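Local coordinates for putative uncharacterized protein PH1404 (Pyrococcus horikoshii, PDB 3AF5) that probably terminates transcription in archaea by cleaving nascent RNA at the polymerase exit channel, as a zinc-dependent endonuclease with 5'-3' exonuclease activity, at residues Ile102-Ser107 with Ile159-Ser164; Glu114-Gly119 with Val143-Leu148; Glu438-Leu443 with Ile517-Ser522; Val442-Ala447 with Glu495-Val500; Ile564-Met569 with Val578-Met583. All coordinates share one frame; numbering follows the deposited sequence.

Contact 1. Residues Ile102-Ser107 with Ile159-Ser164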
# COMPACT_ATOMS: atom_id res chain seq x y z
N ILE A 102 -24.09 5.91 1.17
CA ILE A 102 -24.48 5.16 -0.02
C ILE A 102 -23.81 5.80 -1.24
O ILE A 102 -24.02 6.98 -1.53
CB ILE A 102 -26.03 5.16 -0.17
CG1 ILE A 102 -26.45 4.21 -1.30
CG2 ILE A 102 -26.54 6.57 -0.42
CD1 ILE A 102 -26.03 4.64 -2.69
N ALA A 103 -23.00 5.02 -1.95
CA ALA A 103 -22.29 5.51 -3.12
C ALA A 103 -22.54 4.66 -4.37
O ALA A 103 -23.03 3.54 -4.29
CB ALA A 103 -20.80 5.58 -2.82
N PHE A 104 -22.17 5.22 -5.53
CA PHE A 104 -22.35 4.54 -6.81
C PHE A 104 -21.05 4.50 -7.61
O PHE A 104 -20.23 5.40 -7.52
CB PHE A 104 -23.41 5.26 -7.65
CG PHE A 104 -24.78 5.23 -7.05
CD1 PHE A 104 -25.60 4.12 -7.23
CD2 PHE A 104 -25.25 6.30 -6.30
CE1 PHE A 104 -26.87 4.08 -6.67
CE2 PHE A 104 -26.52 6.26 -5.73
CZ PHE A 104 -27.33 5.15 -5.91
N ASP A 105 -20.87 3.44 -8.39
CA ASP A 105 -19.69 3.28 -9.23
C ASP A 105 -20.14 2.72 -10.57
O ASP A 105 -19.98 1.53 -10.85
CB ASP A 105 -18.67 2.34 -8.57
CG ASP A 105 -17.44 2.12 -9.44
OD1 ASP A 105 -16.87 3.11 -9.94
OD2 ASP A 105 -17.04 0.95 -9.62
N PRO A 106 -20.71 3.58 -11.43
CA PRO A 106 -21.20 3.20 -12.75
C PRO A 106 -20.20 2.52 -13.68
O PRO A 106 -20.59 1.93 -14.69
CB PRO A 106 -21.73 4.52 -13.31
CG PRO A 106 -20.94 5.56 -12.58
CD PRO A 106 -20.87 5.02 -11.19
N SER A 107 -18.91 2.59 -13.36
CA SER A 107 -17.91 1.95 -14.20
C SER A 107 -18.01 0.44 -14.01
O SER A 107 -17.37 -0.33 -14.73
CB SER A 107 -16.50 2.41 -13.82
OG SER A 107 -16.13 1.91 -12.55
N ILE A 159 -14.44 10.53 -6.48
CA ILE A 159 -13.75 10.51 -7.77
C ILE A 159 -14.20 9.35 -8.65
O ILE A 159 -14.35 9.51 -9.86
CB ILE A 159 -12.22 10.42 -7.59
CG1 ILE A 159 -11.69 11.73 -7.00
CG2 ILE A 159 -11.55 10.09 -8.91
CD1 ILE A 159 -10.22 11.70 -6.64
N LEU A 160 -14.41 8.19 -8.05
CA LEU A 160 -14.83 7.04 -8.82
C LEU A 160 -16.24 7.15 -9.39
O LEU A 160 -16.53 6.56 -10.42
CB LEU A 160 -14.68 5.76 -7.99
CG LEU A 160 -13.30 5.07 -7.96
CD1 LEU A 160 -12.21 6.04 -7.56
CD2 LEU A 160 -13.34 3.91 -6.97
N GLN A 161 -17.13 7.89 -8.74
CA GLN A 161 -18.48 8.00 -9.29
C GLN A 161 -18.70 9.19 -10.21
O GLN A 161 -19.70 9.26 -10.92
CB GLN A 161 -19.55 7.99 -8.19
CG GLN A 161 -19.39 8.98 -7.05
CD GLN A 161 -20.49 8.81 -6.00
OE1 GLN A 161 -20.38 9.31 -4.88
NE2 GLN A 161 -21.57 8.12 -6.38
N THR A 162 -17.76 10.13 -10.20
CA THR A 162 -17.87 11.30 -11.07
C THR A 162 -16.98 11.12 -12.30
O THR A 162 -17.09 11.90 -13.26
CB THR A 162 -17.45 12.59 -10.35
OG1 THR A 162 -16.05 12.54 -10.04
CG2 THR A 162 -18.24 12.77 -9.06
N GLU A 163 -16.12 10.11 -12.29
CA GLU A 163 -15.21 9.84 -13.41
C GLU A 163 -15.57 8.55 -14.12
O GLU A 163 -14.76 7.98 -14.84
CB GLU A 163 -13.77 9.75 -12.90
CG GLU A 163 -13.31 10.94 -12.08
CD GLU A 163 -13.07 12.18 -12.92
OE1 GLU A 163 -12.91 13.27 -12.33
OE2 GLU A 163 -13.05 12.06 -14.17
N SER A 164 -16.80 8.10 -13.91
CA SER A 164 -17.29 6.87 -14.51
C SER A 164 -16.97 6.75 -16.00
O SER A 164 -16.61 5.67 -16.47
CB SER A 164 -18.80 6.76 -14.31
OG SER A 164 -19.45 7.96 -14.71
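Q161 lays its side chain along the backbone of F104, and this is the largest share of the surface covered between 102-107 and 159-164. Its CG sits 3.7 Å from F104 O and its CD 4.0 Å from F104 N, so the amide group lies beside the F104 peptide. Ring and amide planes are 39° apart, neither stacked nor perpendicular. CG stands between the backbone N and carbonyl carbon of Q161 (chi1 52°), and the extended chain beyond it brings the amide to the F104 backbone. One residue on, D105 approaches the last helical turn: its OD1 is 4.0 Å from L160 CB. The same oxygen accepts a bond from S107 OG at 3.0 Å, which comes from above the carboxylate plane, 37° out of it. The elements joined are an outer strand of the KHb sheet, 101-105, and the C-terminal end of helix 151-162 of the same archaeal CPSF-KH region. P106, in the turn after the strand, faces S164, the first residue of the next helix, 164-178; the fit of this pair is doubtful in detail. In the second shell, W138 packs edge-to-face with the F104 ring, and P82 and E86 of helix 82-92 also touch it. On the helix side, L160 rests on I317 of helix 310-318, and E163 forms a salt bridge to K314.

Contact 2. Residues Glu114-Gly119 with Val143-Leu148. With SO4 (sulfate ion), chain C.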
# COMPACT_ATOMS: atom_id res chain seq x y z
N GLU A 114 -23.46 1.55 2.83
CA GLU A 114 -22.79 1.52 4.12
C GLU A 114 -23.79 1.68 5.26
O GLU A 114 -24.66 2.56 5.20
CB GLU A 114 -21.75 2.64 4.17
CG GLU A 114 -20.73 2.54 5.30
CD GLU A 114 -19.73 3.68 5.25
OE1 GLU A 114 -19.06 3.83 4.20
OE2 GLU A 114 -19.61 4.42 6.25
N ALA A 115 -23.68 0.85 6.30
CA ALA A 115 -24.59 0.92 7.43
C ALA A 115 -24.00 0.34 8.72
O ALA A 115 -23.17 -0.56 8.69
CB ALA A 115 -25.89 0.19 7.09
N LYS A 116 -24.44 0.88 9.86
CA LYS A 116 -23.96 0.41 11.16
C LYS A 116 -24.45 -1.00 11.45
O LYS A 116 -23.77 -1.77 12.14
CB LYS A 116 -24.41 1.37 12.27
CG LYS A 116 -23.41 2.47 12.57
CD LYS A 116 -23.95 3.51 13.54
CE LYS A 116 -22.89 4.56 13.84
NZ LYS A 116 -23.45 5.77 14.50
N LYS A 117 -25.62 -1.34 10.93
CA LYS A 117 -26.18 -2.67 11.12
C LYS A 117 -26.45 -3.28 9.74
O LYS A 117 -27.60 -3.41 9.31
CB LYS A 117 -27.48 -2.59 11.93
CG LYS A 117 -27.35 -1.79 13.23
CD LYS A 117 -26.19 -2.29 14.09
CE LYS A 117 -25.95 -1.38 15.29
NZ LYS A 117 -24.73 -1.76 16.06
N PRO A 118 -25.37 -3.67 9.03
CA PRO A 118 -25.40 -4.26 7.69
C PRO A 118 -26.20 -5.56 7.56
O PRO A 118 -26.37 -6.07 6.45
CB PRO A 118 -23.92 -4.46 7.38
CG PRO A 118 -23.33 -4.73 8.72
CD PRO A 118 -24.00 -3.67 9.56
N GLY A 119 -26.68 -6.09 8.67
CA GLY A 119 -27.45 -7.32 8.62
C GLY A 119 -28.84 -7.10 8.08
O GLY A 119 -29.30 -7.83 7.19
N VAL A 143 -21.37 -2.58 3.27
CA VAL A 143 -20.15 -2.36 4.04
C VAL A 143 -20.49 -1.83 5.43
O VAL A 143 -21.24 -0.86 5.57
CB VAL A 143 -19.24 -1.33 3.34
CG1 VAL A 143 -17.93 -1.19 4.09
CG2 VAL A 143 -19.01 -1.73 1.89
N ARG A 144 -19.95 -2.46 6.47
CA ARG A 144 -20.23 -2.00 7.83
C ARG A 144 -19.57 -0.63 8.03
O ARG A 144 -18.41 -0.43 7.68
CB ARG A 144 -19.70 -3.00 8.86
CG ARG A 144 -19.96 -2.58 10.30
CD ARG A 144 -19.60 -3.68 11.27
NE ARG A 144 -20.21 -4.95 10.89
CZ ARG A 144 -20.25 -6.03 11.66
NH1 ARG A 144 -19.71 -6.00 12.87
NH2 ARG A 144 -20.81 -7.15 11.21
N THR A 145 -20.32 0.31 8.60
CA THR A 145 -19.80 1.65 8.84
C THR A 145 -18.50 1.62 9.64
O THR A 145 -18.45 1.06 10.73
CB THR A 145 -20.82 2.50 9.63
OG1 THR A 145 -22.03 2.60 8.87
CG2 THR A 145 -20.26 3.91 9.88
N PRO A 146 -17.44 2.23 9.10
CA PRO A 146 -16.16 2.24 9.82
C PRO A 146 -16.27 3.11 11.08
O PRO A 146 -17.00 4.11 11.08
CB PRO A 146 -15.19 2.81 8.79
CG PRO A 146 -16.06 3.73 7.98
CD PRO A 146 -17.32 2.91 7.80
N PRO A 147 -15.56 2.74 12.15
CA PRO A 147 -15.59 3.50 13.41
C PRO A 147 -15.00 4.90 13.32
O PRO A 147 -15.21 5.71 14.22
CB PRO A 147 -14.83 2.60 14.37
CG PRO A 147 -13.87 1.89 13.48
CD PRO A 147 -14.72 1.54 12.29
N LEU A 148 -14.27 5.17 12.25
CA LEU A 148 -13.65 6.48 12.01
C LEU A 148 -13.82 6.80 10.54
O LEU A 148 -13.65 5.93 9.69
CB LEU A 148 -12.15 6.45 12.35
CG LEU A 148 -11.75 6.36 13.82
CD1 LEU A 148 -10.25 6.11 13.95
CD2 LEU A 148 -12.12 7.66 14.52
S SO4 C . -25.36 -6.76 11.67
O1 SO4 C . -24.81 -6.96 10.31
O2 SO4 C . -26.80 -6.47 11.58
O3 SO4 C . -25.14 -7.98 12.46
O4 SO4 C . -24.67 -5.63 12.31
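Two parallel strands of a beta-alpha-beta unit in the KHb domain, 110-115 and 139-144, pair through A115, V143 and T145 as they run out into loops. A115 N donates to V143 O at 3.1 Å, nearly along the C=O axis. T145 N returns the bond to A115 O at 3.0 Å, but from well above the carbonyl plane, 64° out of it, as the second strand turns away. The E114 side chain reaches across to the second strand's exit: the extended chain crosses T145 and P146 at about a right angle, with its CD 3.6 Å from P146 CD and its OE2 3.7 Å from T145 CG2. A long, weak ion pair links OE1 of E114 to R157. K116 and T145 meet by their aliphatic parts, K116 CG to T145 CB at 3.9 Å.

R144 points away from 114-119 overall, though its CB stays near P118, and a bend at chi3 (-51°) brings R144 NE to 3.8 Å from P118 CG, at an oblique approach. NH1 of R144 is bonded to the carbonyl oxygen of F485 in the beta-CASP region, so this arginine spans two domains. A sulfate, probably from the crystallisation liquor, lies over one guanidinium face, its O4 4.2 Å above the plane and offset toward the rim; G119 N gives its O2 a weak bond. Side-by-side parallel strands joined through a helix, here 127-136, are the beta-alpha-beta arrangement of a KH domain, consistent with the type II assignment of KHb.

Contact 3. Residues Glu438-Leu443 with Ile517-Ser522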
# COMPACT_ATOMS: atom_id res chain seq x y z
N GLU A 438 1.50 0.92 15.05
CA GLU A 438 2.10 -0.11 15.87
C GLU A 438 2.40 0.41 17.27
O GLU A 438 2.05 -0.22 18.26
CB GLU A 438 3.38 -0.64 15.22
CG GLU A 438 4.04 -1.83 15.92
CD GLU A 438 3.23 -3.14 15.86
OE1 GLU A 438 2.41 -3.34 14.92
OE2 GLU A 438 3.44 -3.99 16.75
N VAL A 439 3.06 1.56 17.35
CA VAL A 439 3.37 2.16 18.64
C VAL A 439 2.07 2.53 19.36
O VAL A 439 1.96 2.36 20.58
CB VAL A 439 4.25 3.43 18.49
CG1 VAL A 439 4.29 4.22 19.79
CG2 VAL A 439 5.66 3.01 18.10
N MET A 440 1.08 3.01 18.62
CA MET A 440 -0.18 3.36 19.24
C MET A 440 -0.79 2.15 19.97
O MET A 440 -1.31 2.28 21.08
CB MET A 440 -1.17 3.90 18.20
CG MET A 440 -0.95 5.36 17.87
SD MET A 440 -1.72 5.80 16.30
CE MET A 440 -3.45 5.95 16.75
N MET A 441 -0.71 0.98 19.35
CA MET A 441 -1.23 -0.24 19.96
C MET A 441 -0.45 -0.55 21.24
O MET A 441 -1.03 -0.93 22.25
CB MET A 441 -1.10 -1.41 18.99
CG MET A 441 -1.89 -1.23 17.72
SD MET A 441 -3.64 -1.23 18.05
CE MET A 441 -3.97 0.54 18.44
N VAL A 442 0.86 -0.39 21.19
CA VAL A 442 1.67 -0.66 22.35
C VAL A 442 1.28 0.25 23.51
O VAL A 442 1.19 -0.20 24.65
CB VAL A 442 3.16 -0.47 22.05
CG1 VAL A 442 3.97 -0.60 23.34
CG2 VAL A 442 3.60 -1.49 21.00
N LEU A 443 1.05 1.53 23.23
CA LEU A 443 0.69 2.45 24.30
C LEU A 443 -0.76 2.27 24.74
O LEU A 443 -1.09 2.50 25.90
CB LEU A 443 0.93 3.90 23.85
CG LEU A 443 2.37 4.26 23.51
CD1 LEU A 443 2.46 5.71 23.07
CD2 LEU A 443 3.27 4.01 24.71
N ILE A 517 3.42 12.86 25.33
CA ILE A 517 4.03 11.96 24.36
C ILE A 517 3.59 12.52 23.02
O ILE A 517 2.40 12.76 22.80
CB ILE A 517 3.48 10.52 24.47
CG1 ILE A 517 3.62 9.98 25.89
CG2 ILE A 517 4.24 9.61 23.51
CD1 ILE A 517 5.04 9.89 26.38
N ILE A 518 4.55 12.75 22.12
CA ILE A 518 4.23 13.27 20.80
C ILE A 518 4.69 12.31 19.71
O ILE A 518 5.88 12.02 19.57
CB ILE A 518 4.89 14.65 20.56
CG1 ILE A 518 4.38 15.65 21.61
CG2 ILE A 518 4.55 15.16 19.15
CD1 ILE A 518 5.25 16.87 21.75
N ILE A 519 3.72 11.80 18.95
CA ILE A 519 4.02 10.90 17.86
C ILE A 519 3.72 11.71 16.61
O ILE A 519 2.56 12.08 16.38
CB ILE A 519 3.13 9.66 17.87
CG1 ILE A 519 3.29 8.92 19.21
CG2 ILE A 519 3.51 8.75 16.72
CD1 ILE A 519 2.40 7.67 19.33
N ALA A 520 4.74 11.98 15.81
CA ALA A 520 4.54 12.78 14.60
C ALA A 520 5.31 12.33 13.36
O ALA A 520 6.43 11.81 13.43
CB ALA A 520 4.87 14.24 14.90
N SER A 521 4.67 12.55 12.22
CA SER A 521 5.24 12.23 10.93
C SER A 521 6.24 13.37 10.63
O SER A 521 6.00 14.52 11.04
CB SER A 521 4.10 12.16 9.90
OG SER A 521 4.36 12.90 8.71
N SER A 522 7.34 13.07 9.95
CA SER A 522 7.63 11.73 9.48
C SER A 522 8.72 11.06 10.29
O SER A 522 9.43 11.70 11.06
CB SER A 522 7.99 11.75 8.00
OG SER A 522 6.84 12.05 7.20
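No ring, amide or carboxylate takes part where V439, M440 and L443 meet I517 and I519, so there are no faces or edges to assign; the contact is made by methyl and methylene groups. I519 CD1 is the shared point. V439 CG1 lies 4.0 Å from I519 CD1, L443 CD1 4.2 Å from it, and M440 CG 4.3 Å from it. The two branched side chains V439 and I519 lie side by side, pointing opposite ways. With CG1 anti to the carbonyl carbon (chi1 -58°) and the chain then extended, I519 projects its end methyl at the helix. L443, one helical turn after V439, bridges two strand residues, its CD1 also touching I517 CG2 at 4.3 Å. Helix 438-443 runs nearly antiparallel to strand 517-520, at 157°, with the axes 10.9 Å apart. I416 of helix 405-421 packs on both L443 and I517, and I456 of the adjacent strand does the same, extending the apolar layer. Helix 435-447 connects strands 425-429 and 456-459, which flank strand 516-520, and so it packs over the strand between them: the beta-alpha-beta crossover of a parallel alpha/beta sheet, here that of the beta-CASP domain.

Contact 4. Residues Val442-Ala447 with Glu495-Val500. With ZN (zinc ion), chain N.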
# COMPACT_ATOMS: atom_id res chain seq x y z
N VAL A 442 0.86 -0.39 21.19
CA VAL A 442 1.67 -0.66 22.35
C VAL A 442 1.28 0.25 23.51
O VAL A 442 1.19 -0.20 24.65
CB VAL A 442 3.16 -0.47 22.05
CG1 VAL A 442 3.97 -0.60 23.34
CG2 VAL A 442 3.60 -1.49 21.00
N LEU A 443 1.05 1.53 23.23
CA LEU A 443 0.69 2.45 24.30
C LEU A 443 -0.76 2.27 24.74
O LEU A 443 -1.09 2.50 25.90
CB LEU A 443 0.93 3.90 23.85
CG LEU A 443 2.37 4.26 23.51
CD1 LEU A 443 2.46 5.71 23.07
CD2 LEU A 443 3.27 4.01 24.71
N GLU A 444 -1.62 1.84 23.82
CA GLU A 444 -3.03 1.64 24.12
C GLU A 444 -3.24 0.43 25.06
O GLU A 444 -3.97 0.54 26.04
CB GLU A 444 -3.82 1.47 22.82
CG GLU A 444 -5.33 1.57 22.97
CD GLU A 444 -5.97 0.24 23.31
OE1 GLU A 444 -5.74 -0.73 22.56
OE2 GLU A 444 -6.71 0.17 24.31
N GLU A 445 -2.62 -0.70 24.76
CA GLU A 445 -2.74 -1.88 25.63
C GLU A 445 -2.14 -1.54 26.99
O GLU A 445 -2.55 -2.07 28.03
CB GLU A 445 -2.02 -3.10 25.04
CG GLU A 445 -1.98 -4.30 26.00
CD GLU A 445 -1.87 -5.65 25.29
OE1 GLU A 445 -0.87 -5.88 24.57
OE2 GLU A 445 -2.79 -6.49 25.46
N TYR A 446 -1.15 -0.66 26.97
CA TYR A 446 -0.48 -0.24 28.18
C TYR A 446 -1.41 0.70 28.95
O TYR A 446 -1.39 0.75 30.18
CB TYR A 446 0.82 0.47 27.84
CG TYR A 446 1.58 0.92 29.05
CD1 TYR A 446 2.07 -0.00 29.97
CD2 TYR A 446 1.77 2.28 29.30
CE1 TYR A 446 2.73 0.41 31.13
CE2 TYR A 446 2.43 2.71 30.45
CZ TYR A 446 2.91 1.77 31.37
OH TYR A 446 3.53 2.20 32.52
N ALA A 447 -2.24 1.43 28.21
CA ALA A 447 -3.20 2.35 28.83
C ALA A 447 -4.26 1.55 29.59
O ALA A 447 -4.58 1.86 30.74
CB ALA A 447 -3.86 3.23 27.78
N GLU A 495 -9.48 7.10 24.00
CA GLU A 495 -9.54 8.50 24.37
C GLU A 495 -8.17 9.03 24.75
O GLU A 495 -8.02 10.21 25.10
CB GLU A 495 -10.55 8.69 25.52
CG GLU A 495 -10.36 7.74 26.72
CD GLU A 495 -11.57 7.72 27.67
OE1 GLU A 495 -12.68 7.34 27.21
OE2 GLU A 495 -11.43 8.09 28.86
N ILE A 496 -7.16 8.18 24.68
CA ILE A 496 -5.81 8.59 25.05
C ILE A 496 -5.10 9.33 23.92
O ILE A 496 -4.14 10.07 24.16
CB ILE A 496 -4.95 7.38 25.48
CG1 ILE A 496 -4.61 6.50 24.27
CG2 ILE A 496 -5.70 6.55 26.52
CD1 ILE A 496 -3.73 5.33 24.61
N PHE A 497 -5.56 9.12 22.69
CA PHE A 497 -4.94 9.78 21.54
C PHE A 497 -5.59 11.12 21.23
O PHE A 497 -6.82 11.23 21.12
CB PHE A 497 -4.99 8.84 20.33
CG PHE A 497 -4.22 7.57 20.55
CD1 PHE A 497 -4.86 6.33 20.54
CD2 PHE A 497 -2.85 7.61 20.83
CE1 PHE A 497 -4.16 5.16 20.82
CE2 PHE A 497 -2.15 6.44 21.10
CZ PHE A 497 -2.81 5.22 21.10
N HIS A 498 -4.75 12.14 21.08
CA HIS A 498 -5.21 13.49 20.82
C HIS A 498 -4.64 14.07 19.51
O HIS A 498 -3.51 14.55 19.47
CB HIS A 498 -4.82 14.39 22.00
CG HIS A 498 -5.61 15.65 22.08
ND1 HIS A 498 -6.90 15.70 22.59
CD2 HIS A 498 -5.32 16.92 21.69
CE1 HIS A 498 -7.35 16.94 22.50
NE2 HIS A 498 -6.42 17.69 21.96
N PRO A 499 -5.43 14.01 18.43
CA PRO A 499 -5.01 14.53 17.12
C PRO A 499 -4.71 16.03 17.18
O PRO A 499 -5.53 16.81 17.68
CB PRO A 499 -6.22 14.24 16.23
CG PRO A 499 -6.83 13.03 16.86
CD PRO A 499 -6.73 13.33 18.34
N VAL A 500 -3.55 16.45 16.67
CA VAL A 500 -3.19 17.86 16.67
C VAL A 500 -3.93 18.56 15.52
O VAL A 500 -3.66 18.30 14.35
CB VAL A 500 -1.66 18.04 16.51
CG1 VAL A 500 -1.29 19.52 16.54
CG2 VAL A 500 -0.94 17.30 17.62
ZN ZN N . -7.06 19.49 20.52
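I496 reaches helix 442-447 with both branches from its CB. One branch, CG2, lies 4.0 Å from A447 CB. The other starts with CG1 between the backbone N and the carbonyl carbon (chi1 71°), and this places CG1 over the centre of the ring of its own neighbour F497, 3.6 Å above the plane. The chain then extends to CD1, which lodges against the helix surface: I496 CD1 is 3.8 Å from A447 CB, 3.8 Å from E444 CA and 4.1 Å from L443 O. F497 adds a second touch, its CE1 4.2 Å from E444 CB at an oblique approach, while I456 and L458 of the neighbouring strand support the ring. E444 offers only its backbone and aliphatic base here; its carboxylate leads away, with a long, weak ion pair to R448. Further along the outer strand 497-499 of the beta-CASP sheet, H498, remote from the helix, binds a zinc ion through NE2 at 2.4 Å. E505 OE2 also binds that metal, which is distinct from the catalytic pair. The end of the helix and the loop leading into the strand thus meet through carbon contacts, with no hydrogen bond between the two segments, and the metal-binding imidazole does not share in them.

Contact 5. Residues Ile564-Met569 with Val578-Met583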
# COMPACT_ATOMS: atom_id res chain seq x y z
N ILE A 564 25.48 13.11 16.89
CA ILE A 564 25.96 14.44 16.51
C ILE A 564 25.15 15.41 17.36
O ILE A 564 23.93 15.46 17.25
CB ILE A 564 25.68 14.73 15.01
CG1 ILE A 564 26.35 13.66 14.13
CG2 ILE A 564 26.19 16.11 14.65
CD1 ILE A 564 27.85 13.55 14.32
N ARG A 565 25.82 16.17 18.22
CA ARG A 565 25.11 17.08 19.11
C ARG A 565 24.88 18.51 18.62
O ARG A 565 24.32 19.34 19.34
CB ARG A 565 25.80 17.11 20.48
CG ARG A 565 25.82 15.75 21.16
CD ARG A 565 26.20 15.90 22.61
NE ARG A 565 25.24 16.76 23.29
CZ ARG A 565 25.47 17.35 24.46
NH1 ARG A 565 26.63 17.15 25.08
NH2 ARG A 565 24.55 18.13 25.01
N GLU A 566 25.30 18.80 17.39
CA GLU A 566 25.10 20.12 16.81
C GLU A 566 24.82 19.94 15.33
O GLU A 566 25.71 19.61 14.55
CB GLU A 566 26.32 21.00 17.04
CG GLU A 566 25.96 22.32 17.68
CD GLU A 566 26.90 22.69 18.81
OE1 GLU A 566 26.62 23.69 19.51
OE2 GLU A 566 27.91 21.97 18.98
N ILE A 567 23.57 20.17 14.94
CA ILE A 567 23.17 19.97 13.55
C ILE A 567 22.75 21.24 12.82
O ILE A 567 21.83 21.94 13.24
CB ILE A 567 22.01 18.94 13.48
CG1 ILE A 567 22.43 17.65 14.21
CG2 ILE A 567 21.66 18.63 12.04
CD1 ILE A 567 21.34 16.61 14.32
N PRO A 568 23.43 21.55 11.70
CA PRO A 568 23.14 22.73 10.89
C PRO A 568 21.90 22.43 10.04
O PRO A 568 21.73 21.31 9.55
CB PRO A 568 24.39 22.89 10.03
CG PRO A 568 25.45 22.13 10.77
CD PRO A 568 24.70 20.93 11.27
N MET A 569 21.04 23.43 9.86
CA MET A 569 19.83 23.26 9.07
C MET A 569 19.59 24.50 8.26
O MET A 569 19.33 25.57 8.83
CB MET A 569 18.63 23.01 9.97
CG MET A 569 18.63 21.68 10.66
SD MET A 569 17.14 21.44 11.64
CE MET A 569 15.94 21.17 10.33
N VAL A 578 21.98 26.38 13.44
CA VAL A 578 22.49 25.19 14.11
C VAL A 578 21.69 24.84 15.37
O VAL A 578 21.65 25.61 16.33
CB VAL A 578 23.99 25.32 14.48
CG1 VAL A 578 24.82 25.38 13.21
CG2 VAL A 578 24.21 26.57 15.31
N ILE A 579 21.05 23.68 15.34
CA ILE A 579 20.27 23.22 16.48
C ILE A 579 21.21 22.50 17.44
O ILE A 579 21.97 21.62 17.03
CB ILE A 579 19.16 22.24 16.05
CG1 ILE A 579 17.98 23.00 15.45
CG2 ILE A 579 18.67 21.45 17.26
CD1 ILE A 579 18.27 23.66 14.13
N LYS A 580 21.15 22.89 18.70
CA LYS A 580 21.98 22.26 19.71
C LYS A 580 21.16 21.09 20.26
O LYS A 580 20.04 21.28 20.74
CB LYS A 580 22.30 23.25 20.83
CG LYS A 580 23.64 23.01 21.52
CD LYS A 580 23.78 21.58 22.05
CE LYS A 580 25.16 21.37 22.68
NZ LYS A 580 25.38 19.96 23.09
N VAL A 581 21.71 19.89 20.18
CA VAL A 581 21.02 18.70 20.66
C VAL A 581 21.46 18.32 22.06
O VAL A 581 22.59 17.87 22.28
CB VAL A 581 21.24 17.49 19.69
CG1 VAL A 581 20.59 16.25 20.26
CG2 VAL A 581 20.64 17.80 18.33
N ASN A 582 20.55 18.50 23.02
CA ASN A 582 20.83 18.17 24.41
C ASN A 582 19.85 17.11 24.92
O ASN A 582 20.15 16.37 25.85
CB ASN A 582 20.75 19.41 25.30
CG ASN A 582 21.71 20.50 24.87
OD1 ASN A 582 22.89 20.24 24.66
ND2 ASN A 582 21.20 21.72 24.75
N MET A 583 18.67 17.06 24.30
CA MET A 583 17.65 16.10 24.68
C MET A 583 18.24 14.69 24.60
O MET A 583 19.27 14.48 23.96
CB MET A 583 16.43 16.22 23.75
CG MET A 583 16.58 15.54 22.40
SD MET A 583 15.31 15.96 21.16
CE MET A 583 13.82 15.44 21.96
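This is the pairing of a two-stranded beta hairpin, 566-570 with 576-580, within the beta-CASP region, and I567 and I579 form a hydrogen-bonded pair in it. I567 N donates to I579 O at 3.0 Å in the carbonyl plane, and I579 N to I567 O at 2.8 Å. Their side chains share a face with helices beyond: M569 SD sits 3.5 Å from I579 CD1, next to helix 529-537, and I567 packs on helix 556-562. E566, P568, V578 and K580 line the other, more exposed face. Past the strands, V581 N continues the pairing to R565 O at 2.8 Å. R565 then bends at chi3 (59°) so that NE meets V581 O at 3.0 Å, with a C=O...NE angle of 171° and within the guanidinium plane. NH2 of R565 makes a weak bond to N582 OD1, which also accepts from K580 NZ at 3.0 Å; the other end of that amide, ND2, is held by P539 O. How closely the R565 and K580 head groups approach each other is doubtful in detail, but both donate to N582 OD1, and this shared acceptor and the nearby E566 carboxylate may ease the like charges.

Overall arrangement
Contacts 1 and 2 both reach one three-stranded sheet of KHb: their centres are 19 Å apart, and contact 2 is nested in the chain loop that contact 1 closes. Contacts 3 and 4 lie 8 Å apart between centres, share V442 and L443, and fix one helix, 435-447, to an inner and an outer strand of the beta-CASP sheet. Nearest atoms of contact 2 come within about 7 Å of contact 3 and about 8 Å of contact 4, where KHb approaches that domain. Contact 5 stands apart, its centre 23 Å from that of contact 3 and 51 Å from that of contact 1. All five lie away from the dinuclear zinc site.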